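PDB 5EJR: myosin-I heavy chain from Dictyostelium discoideum, which is an actin-based class VII motor with ATPase activity, involved in early phagocytosis and adhesion, and is represented here by its second tail MyTH4-FERM module. Local coordinates for residues 408-413 with 418-423; 300-305 with 440-445; 347-352 with 395-400; 254-259 with 263-268. All blocks are in the same frame, centred on the assembly; numbering follows the deposited sequence.

In the fold
All four contacts lie in the FERM part of this MyTH4-FERM tail piece. Along the chain, contact 4 comes first, as the hairpin 254-259/263-268 of the ubiquitin-like lobe. Contact 2 then spans 300-305 to 440-445, and between those ends fall contact 3, in the helical middle lobe, and contact 1, where helix 402-416 leads into the PH-like lobe. Contacts 1 and 2 touch, their centres about 10 Å apart. Contact 3, centred about 18 Å from contact 1, packs against it through helices 341-355 and 402-416, whereas contact 4 meets contact 1 at Thr423 and Val267. Contacts 1 and 2 thus join lobes, consistent with the three-lobed arrangement of FERM domains.

Contact 1 (408-413 with 418-423); sequences MFINLI and PLFGCT. With EDO (1,2-ethanediol), chain H; EDO (1,2-ethanediol), chain F.
Phe420, its CB directed toward helix 402-416, meets with its ring the branch methyls of two isoleucines one turn apart. Ile413 CG2 lies 4.1 Å from Phe420 CD1, and Ile410 CG2 reaches Phe420 CZ at the same distance, so the two methyls touch the ring near its base and at its far end. In both, CG1 lies beside the backbone N (chi1 -70° in Ile413, -60° in Ile410), which leaves the CG2 methyl anti to N. A chi1 of -179° places CG of Phe420 anti to the backbone N, bringing the ring against both methyls, and its side chain crosses that of Ile413 at about a right angle.

The loop holds its shape through a type II turn from Leu419 to Cys422, closed by Cys422 N to Leu419 O at 3.2 Å, with Gly421 at positive phi. Gly421 N gives its hydrogen to O1 of a 1,2-ethanediol, probably from the crystallisation liquor, at 3.0 Å, and C1 of the same diol sits 3.5 Å from Phe420 CD1. Phe299 meets the ring edge-to-face, and Ile327 of helix 317-332 touches Phe420. A serine in place of Phe420 would probably leave both isoleucine methyls without their aromatic partner and open a gap between helix and turn. With no hydrogen bond between the segments, the contact rests on apolar fit, joining the last helix of the middle FERM lobe to the entry of the PH-like lobe.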
# COMPACT_ATOMS: atom_id res chain seq x y z
N MET A 408 -31.54 -14.68 6.04
CA MET A 408 -32.24 -15.39 4.96
C MET A 408 -31.62 -14.97 3.63
O MET A 408 -31.42 -15.81 2.75
CB MET A 408 -33.74 -14.99 4.94
CG MET A 408 -34.61 -15.72 5.92
SD MET A 408 -36.33 -15.08 5.88
CE MET A 408 -36.89 -15.72 4.30
N PHE A 409 -31.37 -13.67 3.46
CA PHE A 409 -30.74 -13.14 2.25
C PHE A 409 -29.34 -13.76 2.08
O PHE A 409 -29.04 -14.31 1.03
CB PHE A 409 -30.65 -11.60 2.32
CG PHE A 409 -29.72 -10.98 1.30
CD1 PHE A 409 -30.01 -11.07 -0.07
CD2 PHE A 409 -28.53 -10.38 1.69
CE1 PHE A 409 -29.14 -10.50 -1.01
CE2 PHE A 409 -27.67 -9.83 0.74
CZ PHE A 409 -27.97 -9.91 -0.60
N ILE A 410 -28.51 -13.73 3.16
CA ILE A 410 -27.17 -14.33 3.09
C ILE A 410 -27.25 -15.83 2.79
O ILE A 410 -26.50 -16.30 1.97
CB ILE A 410 -26.32 -14.01 4.34
CG1 ILE A 410 -26.14 -12.48 4.49
CG2 ILE A 410 -24.98 -14.74 4.24
CD1 ILE A 410 -25.83 -11.94 5.90
N ASN A 411 -28.19 -16.54 3.42
CA ASN A 411 -28.36 -17.98 3.18
C ASN A 411 -28.65 -18.27 1.70
O ASN A 411 -28.09 -19.18 1.12
CB ASN A 411 -29.48 -18.55 4.07
CG ASN A 411 -29.69 -20.04 3.85
OD1 ASN A 411 -28.78 -20.88 4.01
ND2 ASN A 411 -30.85 -20.38 3.40
N LEU A 412 -29.55 -17.48 1.11
CA LEU A 412 -29.90 -17.67 -0.30
C LEU A 412 -28.75 -17.40 -1.24
O LEU A 412 -28.46 -18.23 -2.08
CB LEU A 412 -31.13 -16.85 -0.64
CG LEU A 412 -32.37 -17.58 -0.20
CD1 LEU A 412 -33.48 -16.62 0.09
CD2 LEU A 412 -32.78 -18.63 -1.23
N ILE A 413 -28.08 -16.26 -1.10
CA ILE A 413 -26.89 -15.93 -1.89
C ILE A 413 -25.81 -17.01 -1.71
O ILE A 413 -25.29 -17.54 -2.70
CB ILE A 413 -26.33 -14.55 -1.47
CG1 ILE A 413 -27.26 -13.41 -1.90
CG2 ILE A 413 -24.88 -14.33 -2.02
CD1 ILE A 413 -27.45 -13.20 -3.42
N PRO A 418 -20.96 -20.49 -5.78
CA PRO A 418 -19.67 -21.12 -5.39
C PRO A 418 -18.55 -20.12 -5.09
O PRO A 418 -17.60 -20.48 -4.41
CB PRO A 418 -19.32 -22.03 -6.57
CG PRO A 418 -20.51 -22.02 -7.47
CD PRO A 418 -21.35 -20.83 -7.16
N LEU A 419 -18.67 -18.88 -5.53
CA LEU A 419 -17.67 -17.86 -5.25
C LEU A 419 -17.90 -17.18 -3.88
O LEU A 419 -17.07 -16.38 -3.47
CB LEU A 419 -17.66 -16.79 -6.36
CG LEU A 419 -17.13 -17.18 -7.75
CD1 LEU A 419 -17.33 -16.05 -8.72
CD2 LEU A 419 -15.65 -17.55 -7.72
N PHE A 420 -19.03 -17.48 -3.19
CA PHE A 420 -19.30 -16.86 -1.90
C PHE A 420 -18.20 -17.25 -0.89
O PHE A 420 -17.89 -18.42 -0.75
CB PHE A 420 -20.69 -17.27 -1.36
CG PHE A 420 -20.99 -16.61 -0.03
CD1 PHE A 420 -21.51 -15.32 0.02
CD2 PHE A 420 -20.66 -17.24 1.16
CE1 PHE A 420 -21.73 -14.70 1.25
CE2 PHE A 420 -20.84 -16.61 2.39
CZ PHE A 420 -21.38 -15.34 2.43
N GLY A 421 -17.64 -16.26 -0.21
CA GLY A 421 -16.61 -16.52 0.81
C GLY A 421 -15.21 -16.72 0.26
O GLY A 421 -14.30 -16.98 1.04
N CYS A 422 -15.02 -16.55 -1.07
CA CYS A 422 -13.72 -16.71 -1.75
C CYS A 422 -13.00 -15.40 -1.86
O CYS A 422 -13.65 -14.40 -2.20
CB CYS A 422 -13.92 -17.28 -3.15
SG CYS A 422 -14.40 -19.01 -3.20
N THR A 423 -11.66 -15.40 -1.69
CA THR A 423 -10.83 -14.24 -2.02
C THR A 423 -10.30 -14.54 -3.44
O THR A 423 -9.73 -15.62 -3.68
CB THR A 423 -9.73 -13.93 -0.97
OG1 THR A 423 -10.35 -13.60 0.26
CG2 THR A 423 -8.84 -12.75 -1.37
C1 EDO H . -18.83 -13.10 -0.07
O1 EDO H . -17.78 -13.35 -0.98
C2 EDO H . -18.69 -11.82 0.80
O2 EDO H . -18.01 -10.73 0.21
C1 EDO F . -15.28 -23.07 -4.00
O1 EDO F . -16.44 -22.82 -4.77
C2 EDO F . -15.72 -24.01 -2.87
O2 EDO F . -14.64 -24.31 -2.03

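Contact 2 (300-305 with 440-445); sequences LDDVNK and INKKGV. With EDO (1,2-ethanediol), chain B; EDO (1,2-ethanediol), chain F.
The backbones of Leu300 and Lys442 come within 6.0 Å at their CA atoms, where the linker after strand 290-296 passes the turn between strands 435-440 and 444-448, and no hydrogen bond joins the segments directly. Lys442 makes the approach instead. Its CG sits between the backbone N and the carbonyl carbon (chi1 68°), which brings CD to 3.7 Å from Leu300 O; bends at the last two torsions then turn NZ toward a 1,2-ethanediol, probably from the crystallisation liquor. Lys442 NZ stops 4.2 Å from Asp302 OD1, too far for a salt bridge, though the opposite charges probably still attract weakly. The diol makes the link: its O1 takes bonds from Lys442 NZ at 3.1 Å and from Val303 N at 2.9 Å, while its O2 donates to Asp301 O.

Each side has its own Asx arrangement. Asp302 OD1 accepts from Asn304 N, which approaches 52° out of the carboxylate plane. On the hairpin side, Asn441 OD1 accepts from Gly444 N at 3.1 Å and weakly from Lys443 N, helping to hold the turn that presents Lys442. A leucine in place of Asn441 would probably leave Gly444 N without this acceptor and hold the turn under Lys442 less firmly.

Around this surface contact, Leu300 packs on Phe503 of helix 494-505 and Val303 on Ile410 of helix 402-416, while Ile440 pairs through its backbone with Thr423 at the sheet's edge strand.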
# COMPACT_ATOMS: atom_id res chain seq x y z
N LEU A 300 -15.25 -17.99 7.82
CA LEU A 300 -14.91 -19.30 8.41
C LEU A 300 -16.11 -20.15 8.75
O LEU A 300 -15.98 -21.36 8.89
CB LEU A 300 -14.05 -19.09 9.68
CG LEU A 300 -12.60 -18.59 9.41
CD1 LEU A 300 -11.81 -18.40 10.72
CD2 LEU A 300 -11.83 -19.60 8.55
N ASP A 301 -17.28 -19.53 8.90
CA ASP A 301 -18.51 -20.25 9.25
C ASP A 301 -19.22 -20.78 8.02
O ASP A 301 -19.01 -20.26 6.93
CB ASP A 301 -19.41 -19.39 10.15
CG ASP A 301 -18.64 -18.92 11.38
OD1 ASP A 301 -17.97 -19.76 12.03
OD2 ASP A 301 -18.58 -17.69 11.61
N ASP A 302 -19.99 -21.86 8.17
CA ASP A 302 -20.67 -22.49 7.04
C ASP A 302 -21.96 -21.74 6.70
O ASP A 302 -22.92 -21.81 7.45
CB ASP A 302 -20.93 -24.00 7.32
CG ASP A 302 -21.50 -24.82 6.15
OD1 ASP A 302 -21.78 -24.23 5.08
OD2 ASP A 302 -21.67 -26.05 6.31
N VAL A 303 -21.97 -21.03 5.57
CA VAL A 303 -23.14 -20.27 5.09
C VAL A 303 -24.38 -21.19 4.91
O VAL A 303 -25.51 -20.72 5.01
CB VAL A 303 -22.79 -19.41 3.84
CG1 VAL A 303 -22.77 -20.22 2.52
CG2 VAL A 303 -23.71 -18.20 3.74
N ASN A 304 -24.19 -22.47 4.63
CA ASN A 304 -25.30 -23.41 4.48
C ASN A 304 -26.03 -23.69 5.78
O ASN A 304 -27.19 -24.13 5.75
CB ASN A 304 -24.84 -24.71 3.81
CG ASN A 304 -24.42 -24.48 2.38
OD1 ASN A 304 -23.24 -24.56 2.03
ND2 ASN A 304 -25.36 -24.05 1.54
N LYS A 305 -25.37 -23.39 6.94
CA LYS A 305 -25.96 -23.59 8.28
C LYS A 305 -26.30 -22.26 8.98
O LYS A 305 -26.58 -22.25 10.18
CB LYS A 305 -24.98 -24.42 9.15
CG LYS A 305 -24.74 -25.81 8.58
CD LYS A 305 -23.83 -26.64 9.46
CE LYS A 305 -23.72 -28.06 8.93
NZ LYS A 305 -22.60 -28.79 9.58
N ILE A 440 -9.41 -18.55 -3.19
CA ILE A 440 -8.99 -19.19 -1.93
C ILE A 440 -10.09 -18.96 -0.94
O ILE A 440 -10.54 -17.82 -0.77
CB ILE A 440 -7.61 -18.68 -1.42
CG1 ILE A 440 -6.51 -18.85 -2.53
CG2 ILE A 440 -7.20 -19.40 -0.12
CD1 ILE A 440 -5.15 -18.13 -2.24
N ASN A 441 -10.56 -20.05 -0.29
CA ASN A 441 -11.61 -19.97 0.70
C ASN A 441 -11.32 -20.91 1.85
O ASN A 441 -10.18 -21.39 1.95
CB ASN A 441 -13.00 -20.19 0.07
CG ASN A 441 -13.23 -21.61 -0.39
OD1 ASN A 441 -12.31 -22.43 -0.51
ND2 ASN A 441 -14.48 -21.97 -0.53
N LYS A 442 -12.32 -21.18 2.72
CA LYS A 442 -12.13 -22.04 3.89
C LYS A 442 -11.83 -23.52 3.53
O LYS A 442 -11.23 -24.24 4.34
CB LYS A 442 -13.36 -21.93 4.85
CG LYS A 442 -14.66 -22.52 4.27
CD LYS A 442 -15.79 -22.53 5.34
CE LYS A 442 -16.73 -23.70 5.21
NZ LYS A 442 -17.76 -23.47 4.17
N LYS A 443 -12.23 -23.96 2.33
CA LYS A 443 -12.07 -25.34 1.84
C LYS A 443 -10.73 -25.59 1.11
O LYS A 443 -10.18 -26.69 1.18
CB LYS A 443 -13.21 -25.70 0.90
CG LYS A 443 -14.58 -25.68 1.57
CD LYS A 443 -15.65 -26.21 0.63
CE LYS A 443 -17.03 -26.26 1.26
NZ LYS A 443 -17.11 -27.30 2.32
N GLY A 444 -10.26 -24.60 0.38
CA GLY A 444 -8.99 -24.75 -0.34
C GLY A 444 -8.78 -23.74 -1.43
O GLY A 444 -9.24 -22.60 -1.32
N VAL A 445 -8.10 -24.19 -2.49
CA VAL A 445 -7.70 -23.40 -3.64
C VAL A 445 -8.45 -23.88 -4.87
O VAL A 445 -8.49 -25.08 -5.13
CB VAL A 445 -6.16 -23.50 -3.85
CG1 VAL A 445 -5.72 -22.74 -5.09
CG2 VAL A 445 -5.39 -23.03 -2.62
C1 EDO B . -19.02 -20.22 2.91
O1 EDO B . -19.70 -21.16 3.71
C2 EDO B . -18.33 -19.23 3.85
O2 EDO B . -19.30 -18.74 4.79
C1 EDO F . -15.28 -23.07 -4.00
O1 EDO F . -16.44 -22.82 -4.77
C2 EDO F . -15.72 -24.01 -2.87
O2 EDO F . -14.64 -24.31 -2.03

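Contact 3 (347-352 with 395-400); sequences IAAILI and FELVSQ
A single leucine from a connecting loop is laid against a helix here, within the all-helical middle lobe of the FERM domain. Leu397 belongs to the loop between helices 383-394 and 402-416, and it meets Ala349 and Ile350 on helix 341-355. The contact is wholly apolar in its side chains, with no hydrogen bond between the segments. Ala349 directs its CB at the loop, and the CA atoms of Ala349 and Leu397 are 7.7 Å apart.

Other side chains of 347-352 pack on neighbouring helices. Ile347 and Leu351 pack on Phe409 of helix 402-416, Ile350 on Leu412 of that same helix, and Ile352 on Ile390 of helix 383-394. Ala349 also touches Gln393 and Ile394 at the end of that last helix, so the loop continues cover already begun there. Leu397 thereby covers one flank of helix 341-355, itself staying partly exposed.

One methyl of Leu397 does the touching, from a side chain whose chi1 of -125° is off the staggered positions. Its CD2 rests over the helix backbone as well as the side chains: it is 4.2 Å from Ala349 CB, 4.4 Å from Ile350 CG1, and comes nearest at Ala349 O, 3.7 Å away.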
# COMPACT_ATOMS: atom_id res chain seq x y z
N ILE A 347 -34.97 -13.28 -3.69
CA ILE A 347 -33.98 -12.35 -3.13
C ILE A 347 -34.55 -10.95 -3.13
O ILE A 347 -34.51 -10.28 -2.11
CB ILE A 347 -32.60 -12.46 -3.85
CG1 ILE A 347 -31.92 -13.83 -3.50
CG2 ILE A 347 -31.67 -11.28 -3.44
CD1 ILE A 347 -30.85 -14.33 -4.58
N ALA A 348 -35.11 -10.53 -4.27
CA ALA A 348 -35.73 -9.22 -4.41
C ALA A 348 -36.84 -9.07 -3.37
O ALA A 348 -36.82 -8.08 -2.66
CB ALA A 348 -36.25 -9.06 -5.83
N ALA A 349 -37.69 -10.12 -3.15
CA ALA A 349 -38.76 -10.06 -2.13
C ALA A 349 -38.25 -9.81 -0.72
O ALA A 349 -38.81 -8.96 -0.03
CB ALA A 349 -39.65 -11.30 -2.18
N ILE A 350 -37.16 -10.50 -0.32
CA ILE A 350 -36.56 -10.33 1.01
C ILE A 350 -36.02 -8.94 1.16
O ILE A 350 -36.25 -8.30 2.17
CB ILE A 350 -35.44 -11.39 1.29
CG1 ILE A 350 -36.03 -12.79 1.36
CG2 ILE A 350 -34.68 -11.05 2.58
CD1 ILE A 350 -34.99 -13.86 1.20
N LEU A 351 -35.23 -8.48 0.17
CA LEU A 351 -34.63 -7.16 0.21
C LEU A 351 -35.65 -6.04 0.23
O LEU A 351 -35.40 -5.00 0.84
CB LEU A 351 -33.60 -6.98 -0.94
CG LEU A 351 -32.34 -7.90 -0.90
CD1 LEU A 351 -31.39 -7.53 -1.99
CD2 LEU A 351 -31.61 -7.77 0.42
N ILE A 352 -36.81 -6.26 -0.41
CA ILE A 352 -37.92 -5.27 -0.37
C ILE A 352 -38.49 -5.23 1.07
O ILE A 352 -38.66 -4.14 1.62
CB ILE A 352 -39.00 -5.60 -1.46
CG1 ILE A 352 -38.47 -5.22 -2.86
CG2 ILE A 352 -40.36 -4.87 -1.16
CD1 ILE A 352 -39.27 -5.85 -4.04
N PHE A 395 -46.11 -12.77 -1.66
CA PHE A 395 -47.26 -13.54 -1.12
C PHE A 395 -46.80 -14.72 -0.24
O PHE A 395 -47.54 -15.14 0.64
CB PHE A 395 -48.10 -14.13 -2.26
CG PHE A 395 -48.87 -13.15 -3.12
CD1 PHE A 395 -49.54 -12.08 -2.55
CD2 PHE A 395 -48.98 -13.34 -4.49
CE1 PHE A 395 -50.26 -11.18 -3.35
CE2 PHE A 395 -49.68 -12.44 -5.28
CZ PHE A 395 -50.31 -11.36 -4.71
N GLU A 396 -45.61 -15.29 -0.53
CA GLU A 396 -45.08 -16.44 0.20
C GLU A 396 -44.20 -16.05 1.38
O GLU A 396 -43.72 -16.91 2.11
CB GLU A 396 -44.37 -17.41 -0.75
CG GLU A 396 -45.33 -18.12 -1.69
CD GLU A 396 -44.70 -19.08 -2.68
OE1 GLU A 396 -44.06 -20.06 -2.24
OE2 GLU A 396 -44.90 -18.88 -3.90
N LEU A 397 -44.03 -14.73 1.60
CA LEU A 397 -43.20 -14.18 2.66
C LEU A 397 -44.01 -13.81 3.88
O LEU A 397 -44.92 -12.98 3.81
CB LEU A 397 -42.39 -12.97 2.13
CG LEU A 397 -40.87 -13.02 2.31
CD1 LEU A 397 -40.26 -14.12 1.47
CD2 LEU A 397 -40.24 -11.72 1.91
N VAL A 398 -43.69 -14.44 5.01
CA VAL A 398 -44.36 -14.15 6.29
C VAL A 398 -43.60 -13.05 7.04
O VAL A 398 -42.50 -12.70 6.61
CB VAL A 398 -44.59 -15.43 7.14
CG1 VAL A 398 -45.76 -16.24 6.60
CG2 VAL A 398 -43.32 -16.28 7.24
N SER A 399 -44.19 -12.51 8.13
CA SER A 399 -43.52 -11.47 8.92
C SER A 399 -42.29 -12.04 9.60
O SER A 399 -42.36 -13.14 10.17
CB SER A 399 -44.45 -10.88 9.97
OG SER A 399 -43.87 -9.72 10.55
N GLN A 400 -41.15 -11.34 9.46
CA GLN A 400 -39.86 -11.72 10.05
C GLN A 400 -39.16 -10.47 10.56
O GLN A 400 -39.42 -9.38 10.06
CB GLN A 400 -38.95 -12.43 9.01
CG GLN A 400 -39.54 -13.70 8.38
CD GLN A 400 -39.48 -14.92 9.27
OE1 GLN A 400 -39.10 -14.88 10.44
NE2 GLN A 400 -39.82 -16.06 8.71

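Contact 4 (254-259 with 263-268); sequences GISAVN and GISKVV
Ser256 and Ser265 lean toward each other on one face of this antiparallel hairpin, where a water links their hydroxyls, 2.7 Å from Ser256 OG and 2.8 Å from Ser265 OG. The serines belong to different cross-strand pairs, Ser256 with Val267 and Ser265 with Val258, both non-hydrogen-bonded, so they sit diagonally. Their torsions differ: Ser265 OG is anti to the backbone N (chi1 176°), whereas Ser256 OG lies beside it (chi1 -69°). Val258 CG2 comes to 4.0 Å from Ser265 OG, adding an apolar flank to the hydroxyl. Ser256 OG has a further partner in Arg297 NH2.

Ala257, Asn259, Ile264 and Lys266 occupy the other face. Val268, just past the second strand, brings CG2 against Ala257, 3.8 Å from its CB, and the same methyl meets Ile255 CG2. The Asn259 and Ile264 side chains touch only near their roots, at their CB atoms; Asn259 then turns its amide away, OD1 to Ala262 N and Thr261 OG1 in the connecting turn and ND2 to Lys287 O.

Five backbone bonds fix this register, among them Ala257 N to Lys266 O at 2.8 Å. A second water extends the ladder by bridging Ile255 N and Val268 O.

In the ubiquitin-like lobe, strand 253-259 lies between strands 264-267 and 290-296, antiparallel to both. Helix 232-243 packs on Ile255 and Val268 through Ile232, while Trp281 and Val277 of helix 274-283 cover Ala257 and Val268.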
# COMPACT_ATOMS: atom_id res chain seq x y z
N GLY A 254 -10.00 -6.97 6.25
CA GLY A 254 -8.81 -6.58 5.51
C GLY A 254 -9.09 -5.30 4.77
O GLY A 254 -10.16 -4.72 4.92
N ILE A 255 -8.14 -4.88 3.93
CA ILE A 255 -8.25 -3.67 3.13
C ILE A 255 -7.98 -3.94 1.67
O ILE A 255 -7.13 -4.76 1.34
CB ILE A 255 -7.31 -2.58 3.74
CG1 ILE A 255 -7.92 -2.04 5.06
CG2 ILE A 255 -6.97 -1.45 2.73
CD1 ILE A 255 -7.17 -0.95 5.76
N SER A 256 -8.74 -3.26 0.80
CA SER A 256 -8.59 -3.27 -0.65
C SER A 256 -8.31 -1.85 -1.18
O SER A 256 -8.82 -0.86 -0.62
CB SER A 256 -9.84 -3.85 -1.32
OG SER A 256 -9.94 -5.24 -1.03
N ALA A 257 -7.51 -1.75 -2.23
CA ALA A 257 -7.21 -0.49 -2.93
C ALA A 257 -8.25 -0.42 -4.04
O ALA A 257 -8.31 -1.32 -4.87
CB ALA A 257 -5.80 -0.51 -3.53
N VAL A 258 -9.13 0.57 -3.98
CA VAL A 258 -10.24 0.71 -4.93
C VAL A 258 -10.07 1.94 -5.84
O VAL A 258 -9.87 3.02 -5.32
CB VAL A 258 -11.61 0.77 -4.17
CG1 VAL A 258 -12.79 0.99 -5.13
CG2 VAL A 258 -11.83 -0.46 -3.29
N ASN A 259 -10.17 1.76 -7.17
CA ASN A 259 -10.15 2.84 -8.17
C ASN A 259 -11.44 2.70 -9.00
O ASN A 259 -11.60 1.73 -9.74
CB ASN A 259 -8.90 2.76 -9.06
CG ASN A 259 -8.70 3.95 -9.98
OD1 ASN A 259 -9.64 4.47 -10.59
ND2 ASN A 259 -7.44 4.39 -10.13
N GLY A 263 -11.93 0.49 -13.09
CA GLY A 263 -12.52 -0.59 -12.28
C GLY A 263 -11.57 -1.57 -11.63
O GLY A 263 -11.48 -2.74 -12.04
N ILE A 264 -10.89 -1.12 -10.58
CA ILE A 264 -9.91 -1.89 -9.82
C ILE A 264 -10.32 -1.91 -8.37
O ILE A 264 -10.74 -0.88 -7.82
CB ILE A 264 -8.46 -1.32 -9.99
CG1 ILE A 264 -7.99 -1.36 -11.46
CG2 ILE A 264 -7.42 -2.03 -9.06
CD1 ILE A 264 -7.01 -0.30 -11.81
N SER A 265 -10.24 -3.10 -7.79
CA SER A 265 -10.40 -3.41 -6.38
C SER A 265 -9.40 -4.52 -6.18
O SER A 265 -9.59 -5.64 -6.69
CB SER A 265 -11.81 -3.85 -6.03
OG SER A 265 -11.81 -4.21 -4.66
N LYS A 266 -8.27 -4.18 -5.58
CA LYS A 266 -7.18 -5.11 -5.39
C LYS A 266 -6.90 -5.28 -3.89
O LYS A 266 -6.85 -4.30 -3.18
CB LYS A 266 -5.95 -4.58 -6.14
CG LYS A 266 -4.83 -5.59 -6.37
CD LYS A 266 -3.67 -4.99 -7.16
CE LYS A 266 -2.63 -6.03 -7.50
NZ LYS A 266 -1.72 -5.57 -8.58
N VAL A 267 -6.72 -6.53 -3.43
CA VAL A 267 -6.42 -6.86 -2.04
C VAL A 267 -5.07 -6.20 -1.66
O VAL A 267 -4.14 -6.25 -2.44
CB VAL A 267 -6.35 -8.40 -1.87
CG1 VAL A 267 -5.72 -8.79 -0.53
CG2 VAL A 267 -7.74 -9.04 -2.02
N VAL A 268 -4.99 -5.54 -0.51
CA VAL A 268 -3.72 -4.94 -0.11
C VAL A 268 -3.14 -5.88 0.94
O VAL A 268 -3.82 -6.19 1.90
CB VAL A 268 -3.86 -3.49 0.44
CG1 VAL A 268 -2.49 -2.90 0.77
CG2 VAL A 268 -4.58 -2.61 -0.57
O HOH W 1 -5.54 -6.25 3.94
O HOH W 2 -10.70 -6.44 -3.36